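Local coordinates for BRIC1 (Synthetic construct, PDB 6FF6), which forms a computationally designed, corrugated repeat architecture assembled from all-helical units resembling Hpt domains, with no catalytic or binding role established, at residues 167-172 and 186-191; 178-183 and 221-226. One frame throughout, in Å; residues are numbered along the deposited sequence.

Interaction 1. Residues 167-172 and 186-191; sequences FIKGAA and LMENLL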
loop_
_atom_site.group_PDB
_atom_site.type_symbol
_atom_site.label_atom_id
_atom_site.label_comp_id
_atom_site.label_asym_id
_atom_site.label_seq_id
_atom_site.Cartn_x
_atom_site.Cartn_y
_atom_site.Cartn_z
ATOM N N PHE A 167 6.175 13.908 11.575
ATOM C CA PHE A 167 5.763 13.272 10.325
ATOM C C PHE A 167 6.884 13.340 9.277
ATOM O O PHE A 167 7.232 12.310 8.682
ATOM C CB PHE A 167 4.476 13.893 9.761
ATOM C CG PHE A 167 4.127 13.408 8.363
ATOM C CD1 PHE A 167 3.564 12.147 8.163
ATOM C CD2 PHE A 167 4.397 14.195 7.246
ATOM C CE1 PHE A 167 3.258 11.698 6.879
ATOM C CE2 PHE A 167 4.079 13.747 5.962
ATOM C CZ PHE A 167 3.511 12.505 5.789
ATOM N N ILE A 168 7.434 14.554 9.059
ATOM C CA ILE A 168 8.489 14.798 8.084
ATOM C C ILE A 168 9.696 13.935 8.385
ATOM O O ILE A 168 10.223 13.304 7.477
ATOM C CB ILE A 168 8.827 16.289 7.931
ATOM C CG1 ILE A 168 7.577 17.110 7.489
ATOM C CG2 ILE A 168 9.951 16.445 6.910
ATOM C CD1 ILE A 168 7.659 18.640 7.745
ATOM N N LYS A 169 10.081 13.840 9.664
ATOM C CA LYS A 169 11.184 12.990 10.091
ATOM C C LYS A 169 10.906 11.540 9.751
ATOM O O LYS A 169 11.747 10.904 9.116
ATOM C CB LYS A 169 11.458 13.146 11.593
ATOM C CG LYS A 169 12.702 12.385 12.046
ATOM C CD LYS A 169 12.729 12.152 13.533
ATOM C CE LYS A 169 11.819 11.049 14.031
ATOM N NZ LYS A 169 11.865 10.916 15.512
ATOM N N GLY A 170 9.741 11.042 10.167
ATOM C CA GLY A 170 9.301 9.668 9.921
ATOM C C GLY A 170 9.327 9.316 8.451
ATOM O O GLY A 170 9.988 8.351 8.058
ATOM N N ALA A 171 8.669 10.156 7.634
ATOM C CA ALA A 171 8.600 10.044 6.180
ATOM C C ALA A 171 9.989 10.129 5.497
ATOM O O ALA A 171 10.277 9.319 4.608
ATOM C CB ALA A 171 7.669 11.104 5.636
ATOM N N ALA A 172 10.865 11.059 5.952
ATOM C CA ALA A 172 12.229 11.193 5.441
ATOM C C ALA A 172 13.008 9.922 5.742
ATOM O O ALA A 172 13.827 9.498 4.923
ATOM C CB ALA A 172 12.925 12.386 6.073
ATOM N N LEU A 186 16.505 17.041 14.971
ATOM C CA LEU A 186 17.095 18.002 15.888
ATOM C C LEU A 186 16.101 19.075 16.299
ATOM O O LEU A 186 16.066 19.435 17.475
ATOM C CB LEU A 186 18.346 18.628 15.296
ATOM C CG LEU A 186 19.564 17.730 15.249
ATOM C CD1 LEU A 186 20.647 18.356 14.442
ATOM C CD2 LEU A 186 20.091 17.425 16.639
ATOM N N MET A 187 15.280 19.561 15.349
ATOM C CA MET A 187 14.264 20.561 15.638
ATOM C C MET A 187 13.158 19.914 16.493
ATOM O O MET A 187 12.681 20.535 17.441
ATOM C CB MET A 187 13.708 21.136 14.333
ATOM C CG MET A 187 12.684 22.217 14.517
ATOM S SD MET A 187 12.215 22.848 12.897
ATOM C CE MET A 187 11.123 24.082 13.325
ATOM N N GLU A 188 12.799 18.650 16.190
ATOM C CA GLU A 188 11.786 17.884 16.916
ATOM C C GLU A 188 12.113 17.772 18.398
ATOM O O GLU A 188 11.234 17.999 19.222
ATOM C CB GLU A 188 11.625 16.489 16.304
ATOM C CG GLU A 188 10.512 15.665 16.921
ATOM C CD GLU A 188 10.523 14.194 16.575
ATOM O OE1 GLU A 188 11.567 13.697 16.100
ATOM O OE2 GLU A 188 9.490 13.527 16.794
ATOM N N ASN A 189 13.355 17.416 18.737
ATOM C CA ASN A 189 13.782 17.306 20.131
ATOM C C ASN A 189 13.615 18.638 20.875
ATOM O O ASN A 189 13.130 18.641 22.010
ATOM C CB ASN A 189 15.211 16.775 20.222
ATOM C CG ASN A 189 15.340 15.305 19.908
ATOM O OD1 ASN A 189 14.391 14.514 20.021
ATOM N ND2 ASN A 189 16.533 14.903 19.520
ATOM N N LEU A 190 13.958 19.764 20.203
ATOM C CA LEU A 190 13.791 21.129 20.714
ATOM C C LEU A 190 12.300 21.446 20.859
ATOM O O LEU A 190 11.901 22.035 21.859
ATOM C CB LEU A 190 14.474 22.163 19.793
ATOM C CG LEU A 190 16.011 22.112 19.729
ATOM C CD1 LEU A 190 16.543 22.975 18.610
ATOM C CD2 LEU A 190 16.617 22.580 21.007
ATOM N N LEU A 191 11.478 21.004 19.895
ATOM C CA LEU A 191 10.027 21.196 19.937
ATOM C C LEU A 191 9.380 20.373 21.061
ATOM O O LEU A 191 8.380 20.811 21.634
ATOM C CB LEU A 191 9.386 20.862 18.580
ATOM C CG LEU A 191 9.784 21.748 17.394
ATOM C CD1 LEU A 191 9.355 21.123 16.096
ATOM C CD2 LEU A 191 9.230 23.143 17.530
#

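Interaction 2. Residues 178-183 and 221-226; sequences TILQET and DAYKNS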
loop_
_atom_site.group_PDB
_atom_site.type_symbol
_atom_site.label_atom_id
_atom_site.label_comp_id
_atom_site.label_asym_id
_atom_site.label_seq_id
_atom_site.Cartn_x
_atom_site.Cartn_y
_atom_site.Cartn_z
ATOM N N THR A 178 18.455 10.916 4.752
ATOM C CA THR A 178 19.251 11.064 5.975
ATOM C C THR A 178 19.429 12.532 6.395
ATOM O O THR A 178 19.191 12.845 7.563
ATOM C CB THR A 178 20.590 10.305 5.817
ATOM O OG1 THR A 178 20.333 8.901 5.793
ATOM C CG2 THR A 178 21.602 10.616 6.918
ATOM N N ILE A 179 19.830 13.420 5.461
ATOM C CA ILE A 179 20.043 14.843 5.739
ATOM C C ILE A 179 18.751 15.512 6.228
ATOM O O ILE A 179 18.800 16.193 7.248
ATOM C CB ILE A 179 20.711 15.562 4.546
ATOM C CG1 ILE A 179 22.206 15.258 4.536
ATOM C CG2 ILE A 179 20.488 17.056 4.576
ATOM C CD1 ILE A 179 22.930 15.567 3.243
ATOM N N LEU A 180 17.612 15.299 5.535
ATOM C CA LEU A 180 16.290 15.880 5.911
ATOM C C LEU A 180 15.806 15.365 7.260
ATOM O O LEU A 180 15.281 16.143 8.067
ATOM C CB LEU A 180 15.205 15.658 4.822
ATOM C CG LEU A 180 13.763 16.146 5.104
ATOM C CD1 LEU A 180 13.693 17.666 5.265
ATOM C CD2 LEU A 180 12.818 15.662 4.037
ATOM N N GLN A 181 15.983 14.050 7.485
ATOM C CA GLN A 181 15.570 13.380 8.703
ATOM C C GLN A 181 16.293 13.953 9.878
ATOM O O GLN A 181 15.646 14.304 10.850
ATOM C CB GLN A 181 15.821 11.879 8.600
ATOM C CG GLN A 181 15.245 11.088 9.758
ATOM C CD GLN A 181 15.733 9.664 9.770
ATOM O OE1 GLN A 181 16.880 9.365 9.391
ATOM N NE2 GLN A 181 14.884 8.760 10.250
ATOM N N GLU A 182 17.621 14.083 9.782
ATOM C CA GLU A 182 18.445 14.618 10.850
ATOM C C GLU A 182 18.089 16.041 11.234
ATOM O O GLU A 182 17.962 16.314 12.425
ATOM C CB GLU A 182 19.926 14.481 10.508
ATOM C CG GLU A 182 20.419 13.040 10.563
ATOM C CD GLU A 182 19.991 12.277 11.803
ATOM O OE1 GLU A 182 18.991 11.526 11.717
ATOM O OE2 GLU A 182 20.631 12.457 12.868
ATOM N N THR A 183 17.892 16.937 10.234
ATOM C CA THR A 183 17.531 18.334 10.442
ATOM C C THR A 183 16.236 18.430 11.211
ATOM O O THR A 183 16.174 19.150 12.204
ATOM C CB THR A 183 17.472 19.100 9.116
ATOM O OG1 THR A 183 18.716 18.956 8.452
ATOM C CG2 THR A 183 17.206 20.583 9.315
ATOM N N ASP A 221 13.286 20.125 -1.720
ATOM C CA ASP A 221 13.459 20.526 -3.116
ATOM C C ASP A 221 14.617 19.821 -3.828
ATOM O O ASP A 221 14.474 19.425 -4.990
ATOM C CB ASP A 221 13.585 22.051 -3.230
ATOM C CG ASP A 221 12.302 22.820 -2.903
ATOM O OD1 ASP A 221 11.225 22.173 -2.753
ATOM O OD2 ASP A 221 12.374 24.061 -2.773
ATOM N N ALA A 222 15.759 19.659 -3.144
ATOM C CA ALA A 222 16.903 18.949 -3.707
ATOM C C ALA A 222 16.467 17.527 -4.029
ATOM O O ALA A 222 16.608 17.109 -5.177
ATOM C CB ALA A 222 18.052 18.930 -2.724
ATOM N N TYR A 223 15.862 16.812 -3.050
ATOM C CA TYR A 223 15.361 15.444 -3.267
ATOM C C TYR A 223 14.254 15.413 -4.343
ATOM O O TYR A 223 14.196 14.451 -5.117
ATOM C CB TYR A 223 14.798 14.813 -1.983
ATOM C CG TYR A 223 15.696 14.772 -0.768
ATOM C CD1 TYR A 223 16.895 14.068 -0.788
ATOM C CD2 TYR A 223 15.270 15.292 0.450
ATOM C CE1 TYR A 223 17.679 13.949 0.353
ATOM C CE2 TYR A 223 16.076 15.227 1.584
ATOM C CZ TYR A 223 17.276 14.544 1.531
ATOM O OH TYR A 223 18.054 14.424 2.650
ATOM N N LYS A 224 13.395 16.463 -4.394
ATOM C CA LYS A 224 12.315 16.581 -5.380
ATOM C C LYS A 224 12.891 16.585 -6.797
ATOM O O LYS A 224 12.303 15.998 -7.692
ATOM C CB LYS A 224 11.482 17.845 -5.120
ATOM C CG LYS A 224 10.078 17.826 -5.694
ATOM C CD LYS A 224 9.296 19.066 -5.236
ATOM C CE LYS A 224 7.820 19.020 -5.586
ATOM N NZ LYS A 224 7.061 20.134 -4.952
ATOM N N ASN A 225 14.068 17.202 -6.976
ATOM C CA ASN A 225 14.765 17.309 -8.261
ATOM C C ASN A 225 15.841 16.248 -8.440
ATOM O O ASN A 225 16.689 16.380 -9.326
ATOM C CB ASN A 225 15.355 18.717 -8.427
ATOM C CG ASN A 225 14.318 19.819 -8.532
ATOM O OD1 ASN A 225 13.286 19.685 -9.196
ATOM N ND2 ASN A 225 14.577 20.947 -7.885
ATOM N N SER A 226 15.805 15.193 -7.595
ATOM C CA SER A 226 16.736 14.061 -7.587
ATOM C C SER A 226 18.199 14.531 -7.467
ATOM O O SER A 226 19.121 14.008 -8.105
ATOM C CB SER A 226 16.489 13.141 -8.781
ATOM O OG SER A 226 15.158 12.644 -8.790
#

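Interaction 1. Residues 167-172 and 186-191
Lys169 and Glu188 meet as a single salt bridge between antiparallel neighbouring helices, and it is the sole contact that these segments make with each other. Their CA atoms lie 8.4 Å apart, so the two side chains have to bridge the gap. Both start with CG anti to the backbone N (chi1 -174° in Lys169). Glu188 continues extended, whereas Lys169 bends at its third torsion (chi3 77°), and this turns its ammonium end across the carboxylate. The two chains meet at about a right angle. Lys169 NZ donates to Glu188 OE1 at 2.9 Å; the oxygen receives it on its syn lone pair, on the side of OE2. The grip is one-sided, since Lys169 NZ stays 3.8 Å from Glu188 OE2. Lys169 CD also comes within 3.2 Å of Glu188 OE1, so part of the aliphatic chain lies against the same oxygen. The sequence from His166 to Gly170 matches the His-x-x-Lys-Gly motif of Hpt domains such as CheA P1, in which the histidine carries the phosphoryl group and a glutamate on the next helix bonds to it. Here His166 ND1 is hydrogen-bonded to Glu188 OE2, consistent with the Hpt-like sequence of this designed repeat; Glu188 thus divides its two oxygens between motif residues, which fixes its carboxylate. Lys169 also packs on Gln181 and Thr184, while Phe167 faces elsewhere and meets the ring of Tyr78 of the second subunit.

Interaction 2. Residues 178-183 and 221-226
Tyr223 reaches from the last turn of helix 203-224 to the first turn of helix 178-196, and nearly all of the contact depends on its outer ring. Tyr223 OH accepts the backbone N-H of Leu180 at 3.0 Å, with an N-H...O angle of 151°. Beside this bond, Tyr223 CE2 presses on Leu180 CB at 3.4 Å; the methylene sits at the ring edge, close to its plane, while Phe177 stacks with the ring. With CG of Leu180 anti to its N (chi1 177°), CD2 lies 4.1 Å from Tyr223 CE2 as well as against Ile168 and Ala172 of helix 155-174. Ile179 adds a looser touch, its CB lying 3.5 Å from Tyr223 OH. The contact loosens toward its ends: Thr178 is exposed and only brushes Tyr223 OH, and past Tyr223 the chain runs out to exposed Ser226, where a Schellman motif ends the helix. In this four-helix, Hpt-like bundle, one helix end thus serves the start of another. Leu180 N lies in a first turn, where amides lack the usual acceptor one turn back, and the phenol oxygen supplies one; the positive end of the helix dipole would probably polarise that hydroxyl.

After the helices of the first Hpt-like unit and helix 125-146, the chain runs along helix 155-174, with residues 167-172 near its end, turns sharply into helix 178-196 at 178-183, and reaches 186-191 two turns on, closing interaction 1 as a tight helical hairpin. It then returns through helix 203-224, whose end at 221-226 closes the longer loop of interaction 2. Because the segments alternate along the chain, the contacts cross instead of nesting, and helix 178-196 carries one segment of each. They also touch directly: Ala172 CB packs on Leu180 CD2 at 3.9 Å, and Lys169 O on Gln181 CG at 3.6 Å. Together they tie three consecutive helices of one Hpt-like unit.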